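Local coordinates for protein phosphatidylinositol-specific phospholipase C1 (Streptomyces antibioticus, PDB 3H4X) that belongs to the phospholipase C family and folds as a single-chain alpha/beta barrel whose largely parallel strands close into a ring, at residues 190-195 against 258-263; 26-31 against 280-285; 271-276 against 313-318. All blocks are in the same frame, centred on the assembly; numbering follows the deposited sequence.

How the contacts relate
All three contacts are built on the same closed barrel but at different depths. Contact 1 lies in its interior, where two strands that are not neighbours in the sheet meet through acidic and aliphatic side chains. Contact 2, also buried but farther from the centre, sets the loop before strand 31-36 against the start of strand 282-286 by apolar packing and a bridging water. Contact 3 is only partly buried, and joins the ends of two outer helices through a hydroxyl, a carbonyl and an imidazole. Strand 282-286 ties them together: it pairs with strand 258-262 of contact 1, and Leu283 O probably accepts a hydrogen bond from Ser318 N of contact 3.

Contact 1. Residues 190-195 against 258-263; sequences LFELIP and VFDGDA
Glu192 and Asp260 both hold CG anti to the backbone N (chi1 171° and -171°), which sends their acid groups toward each other from two strands of the barrel. Glu192 stays extended beyond CG, and this length suits a residue that must span to a strand not hydrogen-bonded to its own. Asp260, being shorter, offers its carboxylate close to its backbone. The two side chains cross at about a right angle. OE2 of Glu192 comes to 2.6 Å from OD2 of Asp260, the carboxylate planes turned 42° apart. The same Glu192 OE2 is 3.4 Å from Asp260 CB.

Aliphatic packing flanks this pair. Val258 puts CG1 4.0 Å from CG of Glu192, a branched methyl set against the methylene part of the acid chain. On the other strand, Ile194 brings CG2 to 4.1 Å from CB of Asp260, its side chain crossing that of the aspartate. Beta-branched residues fit here because their methyls fill space close to the backbone of an extended strand.

The axes of the two strand segments approach to 8.6 Å, with strand 232-236 between them in the sheet. This is packing inside an alpha/beta barrel, where side chains from several strands converge. Ala234 contributes a small side chain against both Glu192 and Val258, and Ile284 touches Glu192, Val258 and Asp260.

Asp260 OD2 also makes a salt bridge with Lys127, and the Glu192 side chain touches Lys127 as well. Two acid oxygens this close suggest that a proton lies between the groups, while the lysine gives the aspartate oxygen an oppositely charged partner in this buried cluster.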
loop_
_atom_site.group_PDB
_atom_site.type_symbol
_atom_site.label_atom_id
_atom_site.label_comp_id
_atom_site.label_asym_id
_atom_site.label_seq_id
_atom_site.Cartn_x
_atom_site.Cartn_y
_atom_site.Cartn_z
ATOM N N LEU A 190 -4.514 0.598 6.388
ATOM C CA LEU A 190 -4.601 -0.556 5.518
ATOM C C LEU A 190 -3.209 -0.814 4.966
ATOM O O LEU A 190 -2.374 0.094 4.925
ATOM C CB LEU A 190 -5.599 -0.311 4.384
ATOM C CG LEU A 190 -7.049 -0.066 4.825
ATOM C CD1 LEU A 190 -7.300 1.402 5.156
ATOM C CD2 LEU A 190 -8.028 -0.533 3.764
ATOM N N PHE A 191 -2.960 -2.049 4.548
ATOM C CA PHE A 191 -1.674 -2.415 3.978
ATOM C C PHE A 191 -1.865 -3.057 2.615
ATOM O O PHE A 191 -2.761 -3.883 2.434
ATOM C CB PHE A 191 -0.934 -3.393 4.896
ATOM C CG PHE A 191 -0.437 -2.773 6.165
ATOM C CD1 PHE A 191 0.861 -2.306 6.257
ATOM C CD2 PHE A 191 -1.267 -2.650 7.265
ATOM C CE1 PHE A 191 1.323 -1.719 7.416
ATOM C CE2 PHE A 191 -0.808 -2.066 8.428
ATOM C CZ PHE A 191 0.491 -1.602 8.502
ATOM N N GLU A 192 -1.013 -2.671 1.672
ATOM C CA GLU A 192 -0.934 -3.272 0.341
ATOM C C GLU A 192 0.454 -3.885 0.190
ATOM O O GLU A 192 1.441 -3.275 0.595
ATOM C CB GLU A 192 -1.120 -2.193 -0.734
ATOM C CG GLU A 192 -0.831 -2.672 -2.156
ATOM C CD GLU A 192 -0.561 -1.544 -3.148
ATOM O OE1 GLU A 192 -0.598 -0.350 -2.770
ATOM O OE2 GLU A 192 -0.296 -1.870 -4.328
ATOM N N LEU A 193 0.536 -5.084 -0.376
ATOM C CA LEU A 193 1.825 -5.711 -0.659
ATOM C C LEU A 193 2.046 -5.849 -2.160
ATOM O O LEU A 193 1.156 -6.315 -2.875
ATOM C CB LEU A 193 1.872 -7.113 -0.048
ATOM C CG LEU A 193 2.108 -7.205 1.457
ATOM C CD1 LEU A 193 1.671 -8.556 2.004
ATOM C CD2 LEU A 193 3.577 -6.955 1.777
ATOM N N ILE A 194 3.226 -5.459 -2.639
ATOM C CA ILE A 194 3.650 -5.812 -3.995
ATOM C C ILE A 194 5.001 -6.507 -3.963
ATOM O O ILE A 194 5.788 -6.316 -3.029
ATOM C CB ILE A 194 3.731 -4.597 -4.959
ATOM C CG1 ILE A 194 4.747 -3.556 -4.474
ATOM C CG2 ILE A 194 2.358 -3.986 -5.185
ATOM C CD1 ILE A 194 5.203 -2.606 -5.573
ATOM N N PRO A 195 5.274 -7.333 -4.986
ATOM C CA PRO A 195 6.590 -7.941 -5.115
ATOM C C PRO A 195 7.638 -6.876 -5.406
ATOM O O PRO A 195 7.314 -5.796 -5.914
ATOM C CB PRO A 195 6.439 -8.880 -6.321
ATOM C CG PRO A 195 4.979 -9.051 -6.520
ATOM C CD PRO A 195 4.365 -7.758 -6.063
ATOM N N VAL A 258 -6.727 -5.649 -5.232
ATOM C CA VAL A 258 -5.913 -4.449 -5.371
ATOM C C VAL A 258 -4.966 -4.661 -6.545
ATOM O O VAL A 258 -4.424 -5.753 -6.726
ATOM C CB VAL A 258 -5.114 -4.160 -4.079
ATOM C CG1 VAL A 258 -4.315 -2.862 -4.211
ATOM C CG2 VAL A 258 -6.054 -4.108 -2.883
ATOM N N PHE A 259 -4.788 -3.612 -7.339
ATOM C CA PHE A 259 -3.994 -3.656 -8.559
ATOM C C PHE A 259 -3.125 -2.417 -8.571
ATOM O O PHE A 259 -3.555 -1.350 -8.140
ATOM C CB PHE A 259 -4.917 -3.700 -9.772
ATOM C CG PHE A 259 -5.816 -4.892 -9.777
ATOM C CD1 PHE A 259 -5.472 -6.029 -10.489
ATOM C CD2 PHE A 259 -6.982 -4.900 -9.029
ATOM C CE1 PHE A 259 -6.289 -7.143 -10.467
ATOM C CE2 PHE A 259 -7.805 -6.009 -9.008
ATOM C CZ PHE A 259 -7.460 -7.130 -9.733
ATOM N N ASP A 260 -1.895 -2.565 -9.041
ATOM C CA ASP A 260 -0.893 -1.522 -8.896
ATOM C C ASP A 260 -0.058 -1.501 -10.166
ATOM O O ASP A 260 0.551 -2.512 -10.530
ATOM C CB ASP A 260 -0.036 -1.857 -7.672
ATOM C CG ASP A 260 0.902 -0.747 -7.278
ATOM O OD1 ASP A 260 1.723 -0.339 -8.119
ATOM O OD2 ASP A 260 0.824 -0.292 -6.115
ATOM N N GLY A 261 -0.042 -0.371 -10.864
ATOM C CA GLY A 261 0.661 -0.315 -12.137
ATOM C C GLY A 261 0.929 1.100 -12.593
ATOM O O GLY A 261 0.437 2.067 -12.013
ATOM N N ASP A 262 1.713 1.211 -13.659
ATOM C CA ASP A 262 2.172 2.485 -14.189
ATOM C C ASP A 262 1.028 3.327 -14.764
ATOM O O ASP A 262 0.273 2.864 -15.624
ATOM C CB ASP A 262 3.213 2.203 -15.270
ATOM C CG ASP A 262 3.748 3.458 -15.897
ATOM O OD1 ASP A 262 4.420 4.231 -15.187
ATOM O OD2 ASP A 262 3.490 3.667 -17.102
ATOM N N ALA A 263 0.919 4.572 -14.303
ATOM C CA ALA A 263 -0.163 5.461 -14.735
ATOM C C ALA A 263 -0.204 5.674 -16.251
ATOM O O ALA A 263 -1.267 5.569 -16.871
ATOM C CB ALA A 263 -0.073 6.803 -14.021
#

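Contact 2. Residues 26-31 against 280-285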
loop_
_atom_site.group_PDB
_atom_site.type_symbol
_atom_site.label_atom_id
_atom_site.label_comp_id
_atom_site.label_asym_id
_atom_site.label_seq_id
_atom_site.Cartn_x
_atom_site.Cartn_y
_atom_site.Cartn_z
ATOM N N THR A 26 -17.790 9.697 -0.188
ATOM C CA THR A 26 -17.687 8.374 -0.806
ATOM C C THR A 26 -17.239 7.186 0.060
ATOM O O THR A 26 -17.180 7.263 1.286
ATOM C CB THR A 26 -16.639 8.479 -1.913
ATOM O OG1 THR A 26 -15.432 9.007 -1.347
ATOM C CG2 THR A 26 -17.118 9.421 -3.008
ATOM N N THR A 27 -16.918 6.083 -0.618
ATOM C CA THR A 27 -16.317 4.915 0.021
ATOM C C THR A 27 -14.863 4.789 -0.403
ATOM O O THR A 27 -14.393 5.496 -1.296
ATOM C CB THR A 27 -17.000 3.605 -0.402
ATOM O OG1 THR A 27 -16.557 3.246 -1.719
ATOM C CG2 THR A 27 -18.522 3.730 -0.367
ATOM N N TYR A 28 -14.157 3.856 0.222
ATOM C CA TYR A 28 -12.760 3.632 -0.115
ATOM C C TYR A 28 -12.611 3.213 -1.576
ATOM O O TYR A 28 -11.539 3.358 -2.161
ATOM C CB TYR A 28 -12.143 2.580 0.808
ATOM C CG TYR A 28 -10.671 2.804 1.090
ATOM C CD1 TYR A 28 -10.237 3.958 1.727
ATOM C CD2 TYR A 28 -9.720 1.853 0.734
ATOM C CE1 TYR A 28 -8.896 4.168 1.993
ATOM C CE2 TYR A 28 -8.378 2.049 0.999
ATOM C CZ TYR A 28 -7.971 3.209 1.623
ATOM O OH TYR A 28 -6.635 3.396 1.884
ATOM N N GLY A 29 -13.690 2.697 -2.162
ATOM C CA GLY A 29 -13.682 2.250 -3.552
ATOM C C GLY A 29 -14.240 3.231 -4.570
ATOM O O GLY A 29 -14.212 2.952 -5.766
ATOM N N THR A 30 -14.747 4.376 -4.112
ATOM C CA THR A 30 -15.327 5.360 -5.034
ATOM C C THR A 30 -14.645 6.725 -4.967
ATOM O O THR A 30 -15.175 7.723 -5.462
ATOM C CB THR A 30 -16.851 5.514 -4.842
ATOM O OG1 THR A 30 -17.129 6.024 -3.532
ATOM C CG2 THR A 30 -17.539 4.173 -5.023
ATOM N N SER A 31 -13.449 6.748 -4.389
ATOM C CA SER A 31 -12.666 7.969 -4.285
ATOM C C SER A 31 -11.320 7.814 -4.987
ATOM O O SER A 31 -10.847 6.699 -5.222
ATOM C CB SER A 31 -12.426 8.316 -2.818
ATOM O OG SER A 31 -11.652 7.310 -2.187
ATOM N N HIS A 280 -15.267 -2.422 -7.882
ATOM C CA HIS A 280 -14.849 -1.848 -6.599
ATOM C C HIS A 280 -13.441 -2.263 -6.177
ATOM O O HIS A 280 -13.104 -2.237 -4.990
ATOM C CB HIS A 280 -15.862 -2.163 -5.496
ATOM C CG HIS A 280 -17.279 -1.898 -5.895
ATOM N ND1 HIS A 280 -17.691 -0.689 -6.415
ATOM C CD2 HIS A 280 -18.376 -2.691 -5.869
ATOM C CE1 HIS A 280 -18.983 -0.747 -6.683
ATOM N NE2 HIS A 280 -19.422 -1.951 -6.364
ATOM N N TYR A 281 -12.613 -2.639 -7.147
ATOM C CA TYR A 281 -11.219 -2.952 -6.861
ATOM C C TYR A 281 -10.432 -1.667 -6.667
ATOM O O TYR A 281 -10.739 -0.643 -7.275
ATOM C CB TYR A 281 -10.590 -3.739 -8.008
ATOM C CG TYR A 281 -11.268 -5.046 -8.352
ATOM C CD1 TYR A 281 -11.913 -5.806 -7.384
ATOM C CD2 TYR A 281 -11.225 -5.537 -9.648
ATOM C CE1 TYR A 281 -12.520 -7.014 -7.708
ATOM C CE2 TYR A 281 -11.819 -6.734 -9.983
ATOM C CZ TYR A 281 -12.462 -7.470 -9.016
ATOM O OH TYR A 281 -13.052 -8.656 -9.390
ATOM N N LEU A 282 -9.398 -1.722 -5.834
ATOM C CA LEU A 282 -8.515 -0.574 -5.673
ATOM C C LEU A 282 -7.474 -0.570 -6.777
ATOM O O LEU A 282 -6.849 -1.593 -7.050
ATOM C CB LEU A 282 -7.839 -0.580 -4.304
ATOM C CG LEU A 282 -8.790 -0.577 -3.107
ATOM C CD1 LEU A 282 -8.005 -0.498 -1.807
ATOM C CD2 LEU A 282 -9.803 0.559 -3.192
ATOM N N LEU A 283 -7.296 0.584 -7.408
ATOM C CA LEU A 283 -6.368 0.729 -8.521
ATOM C C LEU A 283 -5.335 1.800 -8.185
ATOM O O LEU A 283 -5.650 2.988 -8.125
ATOM C CB LEU A 283 -7.131 1.097 -9.797
ATOM C CG LEU A 283 -6.328 1.196 -11.096
ATOM C CD1 LEU A 283 -5.566 -0.088 -11.375
ATOM C CD2 LEU A 283 -7.236 1.541 -12.261
ATOM N N ILE A 284 -4.101 1.374 -7.936
ATOM C CA ILE A 284 -3.008 2.296 -7.640
ATOM C C ILE A 284 -2.248 2.586 -8.927
ATOM O O ILE A 284 -1.745 1.661 -9.573
ATOM C CB ILE A 284 -2.014 1.715 -6.597
ATOM C CG1 ILE A 284 -2.646 1.590 -5.208
ATOM C CG2 ILE A 284 -0.781 2.601 -6.488
ATOM C CD1 ILE A 284 -3.737 0.564 -5.094
ATOM N N MET A 285 -2.168 3.864 -9.291
ATOM C CA MET A 285 -1.445 4.286 -10.484
ATOM C C MET A 285 -0.166 5.010 -10.087
ATOM O O MET A 285 -0.204 6.085 -9.479
ATOM C CB MET A 285 -2.308 5.182 -11.365
ATOM C CG MET A 285 -3.567 4.517 -11.881
ATOM S SD MET A 285 -4.192 5.408 -13.310
ATOM C CE MET A 285 -5.656 4.452 -13.709
HETATM O O HOH W 1 -16.102 1.465 -7.131
#
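A type I beta turn from Thr27 to Thr30, in the loop that leads into barrel strand 31-36, packs through Tyr28 and Gly29 against Leu282 at the start of strand 282-286. With CG anti to the carbonyl carbon (chi1 -58°), the end of the Leu282 side chain swings toward the turn, although its CB does not point there. Of its two methyls, CD1 meets the Tyr28 ring obliquely, 3.8 Å from CE2, while CD2 lies 3.5 Å from the Tyr28 carbonyl O. The two side chains cross at about a right angle. A forked leucine is apt here, since one branch serves a ring and the other the backbone of the turn.

At the next position Gly29 CA is 4.2 Å from the same CD2, and with no side chain of its own it lets the turn come close to His280, whose CA is 5.2 Å from the CA of Gly29. The turn is stiffened from within. Thr27 OG1 accepts from Gly29 N, an ST turn, and Thr27 N gives a nearly straight bond (171°) to Thr30 OG1 at 2.9 Å. Threonines suit these places because a hydroxyl on the beta carbon reaches nearby backbone N-H groups.

No direct hydrogen bond joins the two segments, but a water does. It is 2.8 Å from Gly29 O and 2.8 Å from His280 ND1, which it meets at the ring edge, in plane. His280 has positive phi and closes a Schellman motif after helix 274-278.

Arg337 bonds to both Gly29 O and Tyr281 O, and Trp179 NE1 to His280 O. The contact thus sits where helix 274-278 gives way to strand 282-286, which runs between strands 258-262 and 319-322, the latter pairing in turn with strand 31-36.

Contact 3. Residues 271-276 against 313-318; sequences IDTSWY and AAAHAS
Thr273, in the turn leading into helix 274-278, and His316, just past the end of helix 302-314, bring their CA atoms to 5.9 Å. The threonine hydroxyl provides the hydrogen bond between the segments: Thr273 OG1 donates to Ala315 O over 2.7 Å. It approaches from above the carbonyl plane, 43° out of it, with a C=O...donor angle of 128°. Chi1 of 54° sets OG1 between the backbone N and the carbonyl carbon, and from there it also lies at the edge of the His316 ring, 3.5 Å from CD2.

Both faces of the His316 ring have a neighbour. Ser274 CA stands over one, 3.7 Å from the ring centroid, as a CH-pi contact, and Ser274 CB is 3.6 Å from NE2. Over the opposite face lies Ala314 O, displaced toward the rim. The serine offers little bulk beyond its beta carbon, so a flat imidazole can slide close to the backbone, while His316 CB packs 3.5 Å from Thr273 O.

The contact lies where one helix of the barrel's outer layer begins and another ends. The C-terminus of helix 302-314 is closed by a Schellman motif in which His316, with positive phi, is the C-prime residue and its N bonds to Ala313 O. Asp272, ahead of the turn that leads into the other helix, makes a capping bond, OD1 accepting weakly from Ser274 N. The same OD1 accepts from Ser274 OG at 2.7 Å, on its syn side.

Rotation of the imidazole is further restrained by a hydrogen bond between His316 ND1 and Asp277 OD2, one turn on from Ser274 in helix 274-278. Thr273 reaches inward as well, its side chain touching Met285 of strand 282-286 and Tyr266 of helix 263-266.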
loop_
_atom_site.group_PDB
_atom_site.type_symbol
_atom_site.label_atom_id
_atom_site.label_comp_id
_atom_site.label_asym_id
_atom_site.label_seq_id
_atom_site.Cartn_x
_atom_site.Cartn_y
_atom_site.Cartn_z
ATOM N N ILE A 271 -5.869 -0.599 -21.966
ATOM C CA ILE A 271 -6.504 -1.142 -20.771
ATOM C C ILE A 271 -7.806 -0.423 -20.456
ATOM O O ILE A 271 -7.852 0.803 -20.411
ATOM C CB ILE A 271 -5.562 -1.041 -19.554
ATOM C CG1 ILE A 271 -4.277 -1.827 -19.823
ATOM C CG2 ILE A 271 -6.259 -1.534 -18.291
ATOM C CD1 ILE A 271 -3.150 -1.522 -18.856
ATOM N N ASP A 272 -8.863 -1.196 -20.233
ATOM C CA ASP A 272 -10.148 -0.648 -19.836
ATOM C C ASP A 272 -10.169 -0.472 -18.320
ATOM O O ASP A 272 -10.469 -1.407 -17.583
ATOM C CB ASP A 272 -11.277 -1.584 -20.267
ATOM C CG ASP A 272 -12.640 -1.103 -19.815
ATOM O OD1 ASP A 272 -12.730 0.021 -19.277
ATOM O OD2 ASP A 272 -13.627 -1.847 -20.007
ATOM N N THR A 273 -9.845 0.724 -17.846
ATOM C CA THR A 273 -9.737 0.925 -16.404
ATOM C C THR A 273 -11.095 0.987 -15.703
ATOM O O THR A 273 -11.159 0.868 -14.484
ATOM C CB THR A 273 -8.903 2.167 -16.055
ATOM O OG1 THR A 273 -9.438 3.303 -16.738
ATOM C CG2 THR A 273 -7.447 1.970 -16.462
ATOM N N SER A 274 -12.181 1.153 -16.457
ATOM C CA SER A 274 -13.509 1.172 -15.843
ATOM C C SER A 274 -13.826 -0.165 -15.173
ATOM O O SER A 274 -14.605 -0.225 -14.225
ATOM C CB SER A 274 -14.592 1.533 -16.864
ATOM O OG SER A 274 -14.861 0.453 -17.737
ATOM N N TRP A 275 -13.214 -1.231 -15.673
ATOM C CA TRP A 275 -13.402 -2.572 -15.133
ATOM C C TRP A 275 -13.148 -2.601 -13.628
ATOM O O TRP A 275 -13.894 -3.222 -12.874
ATOM C CB TRP A 275 -12.450 -3.525 -15.856
ATOM C CG TRP A 275 -12.520 -4.967 -15.462
ATOM C CD1 TRP A 275 -13.421 -5.894 -15.900
ATOM C CD2 TRP A 275 -11.619 -5.662 -14.589
ATOM N NE1 TRP A 275 -13.146 -7.117 -15.341
ATOM C CE2 TRP A 275 -12.046 -7.001 -14.532
ATOM C CE3 TRP A 275 -10.499 -5.278 -13.844
ATOM C CZ2 TRP A 275 -11.394 -7.959 -13.761
ATOM C CZ3 TRP A 275 -9.854 -6.229 -13.082
ATOM C CH2 TRP A 275 -10.301 -7.555 -13.047
ATOM N N TYR A 276 -12.092 -1.915 -13.197
ATOM C CA TYR A 276 -11.714 -1.884 -11.782
ATOM C C TYR A 276 -12.750 -1.155 -10.944
ATOM O O TYR A 276 -13.080 -1.571 -9.835
ATOM C CB TYR A 276 -10.344 -1.215 -11.596
ATOM C CG TYR A 276 -9.253 -1.922 -12.345
ATOM C CD1 TYR A 276 -8.518 -2.939 -11.747
ATOM C CD2 TYR A 276 -8.977 -1.601 -13.664
ATOM C CE1 TYR A 276 -7.532 -3.606 -12.441
ATOM C CE2 TYR A 276 -7.992 -2.262 -14.363
ATOM C CZ TYR A 276 -7.274 -3.263 -13.746
ATOM O OH TYR A 276 -6.295 -3.935 -14.435
ATOM N N ALA A 313 -8.283 10.339 -11.748
ATOM C CA ALA A 313 -9.577 10.040 -11.144
ATOM C C ALA A 313 -10.605 9.687 -12.219
ATOM O O ALA A 313 -11.346 8.716 -12.090
ATOM C CB ALA A 313 -10.062 11.212 -10.306
ATOM N N ALA A 314 -10.647 10.479 -13.285
ATOM C CA ALA A 314 -11.587 10.229 -14.376
ATOM C C ALA A 314 -11.277 8.898 -15.059
ATOM O O ALA A 314 -12.171 8.236 -15.587
ATOM C CB ALA A 314 -11.561 11.373 -15.375
ATOM N N ALA A 315 -10.004 8.509 -15.031
ATOM C CA ALA A 315 -9.571 7.225 -15.577
ATOM C C ALA A 315 -9.646 6.091 -14.544
ATOM O O ALA A 315 -9.064 5.026 -14.743
ATOM C CB ALA A 315 -8.166 7.341 -16.144
ATOM N N HIS A 316 -10.361 6.332 -13.448
ATOM C CA HIS A 316 -10.724 5.287 -12.484
ATOM C C HIS A 316 -9.632 4.852 -11.512
ATOM O O HIS A 316 -9.746 3.807 -10.880
ATOM C CB HIS A 316 -11.315 4.073 -13.201
ATOM C CG HIS A 316 -12.442 4.418 -14.122
ATOM N ND1 HIS A 316 -13.717 4.695 -13.673
ATOM C CD2 HIS A 316 -12.482 4.547 -15.469
ATOM C CE1 HIS A 316 -14.492 4.976 -14.706
ATOM N NE2 HIS A 316 -13.766 4.895 -15.807
ATOM N N ALA A 317 -8.589 5.656 -11.364
ATOM C CA ALA A 317 -7.602 5.385 -10.326
ATOM C C ALA A 317 -8.243 5.501 -8.946
ATOM O O ALA A 317 -9.129 6.334 -8.731
ATOM C CB ALA A 317 -6.437 6.352 -10.436
ATOM N N SER A 318 -7.797 4.666 -8.012
ATOM C CA SER A 318 -8.081 4.880 -6.594
ATOM C C SER A 318 -7.009 5.765 -5.974
ATOM O O SER A 318 -7.296 6.578 -5.094
ATOM C CB SER A 318 -8.111 3.559 -5.832
ATOM O OG SER A 318 -9.138 2.716 -6.306
#